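Local coordinates for protein 4-dehydrase (Streptomyces venezuelae, PDB 2PO3) that probably acts as a pyridoxal-phosphate-dependent aminotransferase that makes a TDP-linked amino sugar on the route to desosamine, at residues H105-I119 and E338-T351. Sequence-based numbering, arbitrary orientation.
Sequences HALRWIGLTPVFADI and EPYRGQPHAPLPHT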
loop_
_atom_site.group_PDB
_atom_site.type_symbol
_atom_site.label_atom_id
_atom_site.label_comp_id
_atom_site.label_asym_id
_atom_site.label_seq_id
_atom_site.Cartn_x
_atom_site.Cartn_y
_atom_site.Cartn_z
ATOM N N HIS A 105 13.952 6.532 -2.329
ATOM C CA HIS A 105 13.444 5.246 -2.758
ATOM C C HIS A 105 12.053 5.286 -3.346
ATOM O O HIS A 105 11.758 4.559 -4.276
ATOM C CB HIS A 105 13.463 4.208 -1.636
ATOM C CG HIS A 105 14.836 3.714 -1.346
ATOM N ND1 HIS A 105 15.930 4.242 -2.019
ATOM C CD2 HIS A 105 15.271 2.752 -0.459
ATOM C CE1 HIS A 105 17.008 3.602 -1.538
ATOM N NE2 HIS A 105 16.640 2.704 -0.598
ATOM N N ALA A 106 11.185 6.115 -2.796
ATOM C CA ALA A 106 9.824 6.149 -3.324
ATOM C C ALA A 106 9.830 6.473 -4.801
ATOM O O ALA A 106 9.067 5.916 -5.613
ATOM C CB ALA A 106 9.004 7.201 -2.588
ATOM N N LEU A 107 10.727 7.397 -5.143
ATOM C CA LEU A 107 10.804 7.827 -6.536
ATOM C C LEU A 107 11.615 6.927 -7.411
ATOM O O LEU A 107 11.285 6.768 -8.569
ATOM C CB LEU A 107 11.272 9.274 -6.677
ATOM C CG LEU A 107 10.398 10.188 -5.834
ATOM C CD1 LEU A 107 10.829 11.607 -6.125
ATOM C CD2 LEU A 107 8.903 9.954 -6.138
ATOM N N ARG A 108 12.659 6.363 -6.832
ATOM C CA ARG A 108 13.535 5.450 -7.532
ATOM C C ARG A 108 12.775 4.188 -7.965
ATOM O O ARG A 108 13.035 3.579 -9.004
ATOM C CB ARG A 108 14.725 5.086 -6.636
ATOM C CG ARG A 108 15.559 3.922 -7.164
ATOM C CD ARG A 108 16.628 4.422 -8.139
ATOM N NE ARG A 108 16.110 5.015 -9.388
ATOM C CZ ARG A 108 15.748 4.264 -10.425
ATOM N NH1 ARG A 108 15.822 2.926 -10.354
ATOM N NH2 ARG A 108 15.287 4.852 -11.536
ATOM N N TRP A 109 11.829 3.805 -7.121
ATOM C CA TRP A 109 10.970 2.628 -7.304
ATOM C C TRP A 109 10.160 2.720 -8.575
ATOM O O TRP A 109 9.939 1.709 -9.252
ATOM C CB TRP A 109 9.989 2.563 -6.120
ATOM C CG TRP A 109 9.226 1.294 -6.069
ATOM C CD1 TRP A 109 7.911 1.154 -6.358
ATOM C CD2 TRP A 109 9.715 -0.012 -5.689
ATOM N NE1 TRP A 109 7.543 -0.173 -6.185
ATOM C CE2 TRP A 109 8.628 -0.915 -5.795
ATOM C CE3 TRP A 109 10.968 -0.526 -5.325
ATOM C CZ2 TRP A 109 8.762 -2.285 -5.496
ATOM C CZ3 TRP A 109 11.106 -1.877 -5.044
ATOM C CH2 TRP A 109 10.006 -2.746 -5.113
ATOM N N ILE A 110 9.728 3.957 -8.894
ATOM C CA ILE A 110 8.940 4.197 -10.100
ATOM C C ILE A 110 9.777 4.741 -11.240
ATOM O O ILE A 110 9.233 5.355 -12.144
ATOM C CB ILE A 110 7.753 5.093 -9.861
ATOM C CG1 ILE A 110 8.194 6.365 -9.151
ATOM C CG2 ILE A 110 6.718 4.363 -9.010
ATOM C CD1 ILE A 110 7.154 7.473 -9.290
ATOM N N GLY A 111 11.100 4.526 -11.145
ATOM C CA GLY A 111 12.063 4.948 -12.159
ATOM C C GLY A 111 12.624 6.382 -12.171
ATOM O O GLY A 111 13.236 6.750 -13.149
ATOM N N LEU A 112 12.442 7.214 -11.147
ATOM C CA LEU A 112 13.002 8.559 -11.162
ATOM C C LEU A 112 14.445 8.578 -10.635
ATOM O O LEU A 112 14.989 7.572 -10.157
ATOM C CB LEU A 112 12.125 9.657 -10.514
ATOM C CG LEU A 112 10.793 9.843 -11.230
ATOM C CD1 LEU A 112 9.794 10.460 -10.266
ATOM C CD2 LEU A 112 10.962 10.797 -12.406
ATOM N N THR A 113 15.082 9.747 -10.707
ATOM C CA THR A 113 16.473 9.904 -10.282
ATOM C C THR A 113 16.673 10.966 -9.226
ATOM O O THR A 113 16.711 12.214 -9.469
ATOM C CB THR A 113 17.353 10.300 -11.505
ATOM O OG1 THR A 113 17.194 9.362 -12.532
ATOM C CG2 THR A 113 18.839 10.440 -11.151
ATOM N N PRO A 114 16.810 10.459 -8.003
ATOM C CA PRO A 114 17.013 11.388 -6.926
ATOM C C PRO A 114 18.324 12.145 -7.109
ATOM O O PRO A 114 19.347 11.551 -7.470
ATOM C CB PRO A 114 17.117 10.516 -5.680
ATOM C CG PRO A 114 16.487 9.173 -5.999
ATOM C CD PRO A 114 16.500 9.080 -7.509
ATOM N N VAL A 115 18.291 13.444 -6.864
ATOM C CA VAL A 115 19.502 14.237 -6.953
ATOM C C VAL A 115 19.697 14.983 -5.639
ATOM O O VAL A 115 18.938 15.896 -5.300
ATOM C CB VAL A 115 19.668 15.104 -8.203
ATOM C CG1 VAL A 115 20.945 15.917 -8.015
ATOM C CG2 VAL A 115 19.829 14.248 -9.471
ATOM N N PHE A 116 20.712 14.547 -4.906
ATOM C CA PHE A 116 21.073 15.071 -3.570
ATOM C C PHE A 116 21.814 16.417 -3.445
ATOM O O PHE A 116 22.879 16.669 -4.037
ATOM C CB PHE A 116 21.762 13.994 -2.701
ATOM C CG PHE A 116 20.905 12.769 -2.538
ATOM C CD1 PHE A 116 21.336 11.514 -2.985
ATOM C CD2 PHE A 116 19.657 12.888 -1.920
ATOM C CE1 PHE A 116 20.548 10.370 -2.808
ATOM C CE2 PHE A 116 18.853 11.756 -1.757
ATOM C CZ PHE A 116 19.295 10.504 -2.203
ATOM N N ALA A 117 21.229 17.306 -2.633
ATOM C CA ALA A 117 21.807 18.622 -2.339
ATOM C C ALA A 117 21.919 18.797 -0.808
ATOM O O ALA A 117 21.096 18.268 -0.055
ATOM C CB ALA A 117 21.116 19.770 -3.070
ATOM N N ASP A 118 22.936 19.525 -0.334
ATOM C CA ASP A 118 23.206 19.757 1.089
ATOM C C ASP A 118 22.150 20.555 1.859
ATOM O O ASP A 118 21.336 21.266 1.237
ATOM C CB ASP A 118 24.652 20.285 1.341
ATOM C CG ASP A 118 25.284 19.663 2.558
ATOM O OD1 ASP A 118 24.693 18.863 3.287
ATOM O OD2 ASP A 118 26.517 20.083 2.754
ATOM N N ILE A 119 22.202 20.424 3.216
ATOM C CA ILE A 119 21.291 21.125 4.125
ATOM C C ILE A 119 21.889 22.433 4.614
ATOM O O ILE A 119 23.079 22.681 4.493
ATOM C CB ILE A 119 20.989 20.320 5.387
ATOM C CG1 ILE A 119 22.299 19.883 6.072
ATOM C CG2 ILE A 119 20.075 19.119 5.078
ATOM C CD1 ILE A 119 22.150 19.329 7.510
ATOM N N GLU A 338 22.194 2.124 -0.554
ATOM C CA GLU A 338 21.994 1.547 -1.886
ATOM C C GLU A 338 20.616 1.916 -2.389
ATOM O O GLU A 338 19.675 2.017 -1.626
ATOM C CB GLU A 338 22.171 0.032 -1.947
ATOM C CG GLU A 338 23.544 -0.375 -1.385
ATOM C CD GLU A 338 24.633 -0.164 -2.405
ATOM O OE1 GLU A 338 24.435 0.109 -3.592
ATOM O OE2 GLU A 338 25.812 -0.270 -1.865
ATOM N N PRO A 339 20.500 2.142 -3.678
ATOM C CA PRO A 339 21.638 2.009 -4.580
ATOM C C PRO A 339 22.419 3.320 -4.787
ATOM O O PRO A 339 23.149 3.394 -5.772
ATOM C CB PRO A 339 20.891 1.714 -5.912
ATOM C CG PRO A 339 19.610 2.557 -5.884
ATOM C CD PRO A 339 19.282 2.669 -4.394
ATOM N N TYR A 340 22.295 4.365 -3.929
ATOM C CA TYR A 340 22.995 5.654 -4.153
ATOM C C TYR A 340 24.459 5.651 -3.814
ATOM O O TYR A 340 25.253 6.409 -4.378
ATOM C CB TYR A 340 22.285 6.886 -3.501
ATOM C CG TYR A 340 20.808 6.669 -3.585
ATOM C CD1 TYR A 340 20.067 6.341 -2.450
ATOM C CD2 TYR A 340 20.183 6.705 -4.832
ATOM C CE1 TYR A 340 18.699 6.085 -2.556
ATOM C CE2 TYR A 340 18.818 6.440 -4.950
ATOM C CZ TYR A 340 18.078 6.125 -3.807
ATOM O OH TYR A 340 16.727 5.876 -3.933
ATOM N N ARG A 341 24.744 4.788 -2.853
ATOM C CA ARG A 341 26.049 4.597 -2.299
ATOM C C ARG A 341 27.133 4.494 -3.345
ATOM O O ARG A 341 27.079 3.656 -4.233
ATOM C CB ARG A 341 26.033 3.319 -1.514
ATOM C CG ARG A 341 27.413 3.021 -0.988
ATOM C CD ARG A 341 27.394 1.887 0.021
ATOM N NE ARG A 341 28.469 2.004 1.004
ATOM C CZ ARG A 341 28.462 2.818 2.071
ATOM N NH1 ARG A 341 27.442 3.628 2.371
ATOM N NH2 ARG A 341 29.524 2.828 2.883
ATOM N N GLY A 342 28.144 5.343 -3.246
ATOM C CA GLY A 342 29.231 5.252 -4.202
ATOM C C GLY A 342 29.027 5.885 -5.564
ATOM O O GLY A 342 29.904 5.832 -6.419
ATOM N N GLN A 343 27.869 6.470 -5.770
ATOM C CA GLN A 343 27.637 7.117 -7.027
ATOM C C GLN A 343 28.043 8.569 -6.854
ATOM O O GLN A 343 28.254 9.034 -5.740
ATOM C CB GLN A 343 26.211 6.894 -7.522
ATOM C CG GLN A 343 25.975 5.383 -7.751
ATOM C CD GLN A 343 24.588 5.088 -8.300
ATOM O OE1 GLN A 343 24.368 4.030 -8.919
ATOM N NE2 GLN A 343 23.643 6.011 -8.094
ATOM N N PRO A 344 28.201 9.290 -7.946
ATOM C CA PRO A 344 28.617 10.675 -7.863
ATOM C C PRO A 344 27.570 11.569 -7.271
ATOM O O PRO A 344 26.409 11.624 -7.708
ATOM C CB PRO A 344 28.876 11.157 -9.293
ATOM C CG PRO A 344 28.871 9.892 -10.158
ATOM C CD PRO A 344 28.600 8.695 -9.251
ATOM N N HIS A 345 28.015 12.308 -6.285
ATOM C CA HIS A 345 27.089 13.215 -5.664
ATOM C C HIS A 345 27.762 14.536 -5.428
ATOM O O HIS A 345 28.970 14.555 -5.240
ATOM C CB HIS A 345 26.578 12.655 -4.293
ATOM C CG HIS A 345 25.840 11.333 -4.366
ATOM N ND1 HIS A 345 24.586 11.216 -4.947
ATOM C CD2 HIS A 345 26.201 10.081 -3.912
ATOM C CE1 HIS A 345 24.231 9.909 -4.847
ATOM N NE2 HIS A 345 25.182 9.190 -4.232
ATOM N N ALA A 346 26.959 15.600 -5.408
ATOM C CA ALA A 346 27.405 16.957 -5.108
ATOM C C ALA A 346 28.038 16.895 -3.691
ATOM O O ALA A 346 27.857 15.889 -2.988
ATOM C CB ALA A 346 26.173 17.885 -5.079
ATOM N N PRO A 347 28.789 17.912 -3.221
ATOM C CA PRO A 347 29.363 17.828 -1.867
ATOM C C PRO A 347 28.243 17.965 -0.820
ATOM O O PRO A 347 27.328 18.790 -0.975
ATOM C CB PRO A 347 30.310 19.016 -1.723
ATOM C CG PRO A 347 29.835 20.035 -2.754
ATOM C CD PRO A 347 29.061 19.256 -3.817
ATOM N N LEU A 348 28.312 17.142 0.249
ATOM C CA LEU A 348 27.310 17.105 1.340
ATOM C C LEU A 348 27.950 17.069 2.728
ATOM O O LEU A 348 27.674 16.167 3.511
ATOM C CB LEU A 348 26.370 15.868 1.139
ATOM C CG LEU A 348 25.663 15.909 -0.235
ATOM C CD1 LEU A 348 25.070 14.549 -0.626
ATOM C CD2 LEU A 348 24.565 16.985 -0.358
ATOM N N PRO A 349 28.841 18.043 3.015
ATOM C CA PRO A 349 29.532 18.045 4.290
ATOM C C PRO A 349 28.657 18.319 5.513
ATOM O O PRO A 349 28.923 17.805 6.611
ATOM C CB PRO A 349 30.607 19.146 4.144
ATOM C CG PRO A 349 30.058 20.130 3.124
ATOM C CD PRO A 349 29.187 19.270 2.217
ATOM N N HIS A 350 27.623 19.156 5.322
ATOM C CA HIS A 350 26.718 19.492 6.418
ATOM C C HIS A 350 25.861 18.282 6.784
ATOM O O HIS A 350 25.680 17.977 7.954
ATOM C CB HIS A 350 25.876 20.740 6.071
ATOM C CG HIS A 350 26.782 21.918 5.871
ATOM N ND1 HIS A 350 27.636 22.344 6.891
ATOM C CD2 HIS A 350 26.970 22.719 4.783
ATOM C CE1 HIS A 350 28.298 23.391 6.420
ATOM N NE2 HIS A 350 27.923 23.643 5.166
ATOM N N THR A 351 25.384 17.594 5.759
ATOM C CA THR A 351 24.605 16.411 5.905
ATOM C C THR A 351 25.449 15.371 6.609
ATOM O O THR A 351 25.080 14.740 7.596
ATOM C CB THR A 351 24.274 15.887 4.505
ATOM O OG1 THR A 351 23.343 16.785 3.926
ATOM C CG2 THR A 351 23.743 14.443 4.540
HETATM O O HOH W 1 23.043 12.956 -6.140
HETATM O O HOH W 2 24.213 15.405 -6.273
HETATM O O HOH W 3 21.139 16.807 2.404
HETATM O O HOH W 4 24.913 20.626 -2.346
#
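The ring of Y340 meets F116 and P114 of strand 113-117 and, at its hydroxyl, H105 of helix 102-109. F116 turns an edge to one face of it in a T-shaped pair, planes 83° apart, with F116 CE1 3.8 Å from Y340 CG; near the rim of the opposite face is P339 CD, from a proline that follows a cis peptide bond. P114 adds its ring carbon CG, 3.7 Å from Y340 CE2, a rigid apolar neighbour for an aromatic rim. The phenol end reaches H105, whose ND1 shares a 2.6 Å hydrogen bond with Y340 OH, so that a buried hydroxyl finds a polar partner at the imidazole edge. H105 also packs on F227 of the second subunit. At the neighbouring edge atom of F116, CD1 lies 3.8 Å from H345 CE1, the two rings inclined obliquely, and H345 NE2 donates to Y340 O, tying the imidazole to the beta turn 340-343. Water links F116 N to H345 ND1, and another joins F116 O to A346 N.

Further along, L348 CD1 rests on F116 CB, and D118 meets the start of helix 349-355. With CG swung away from the backbone N (chi1 -140°), its carboxylate takes two bonds on OD1: T351 OG1 at 2.6 Å, nearly along the C-O axis, and T351 N at 2.9 Å on the syn lone pair. An aspartate suits these first-turn donors, and the helix dipole would probably stabilise its charge. Aromatic cluster and carboxylate together join loop 338-348 and the helix start to the strand outermost within this chain in the seven-stranded mixed sheet characteristic of PLP-dependent aminotransferases.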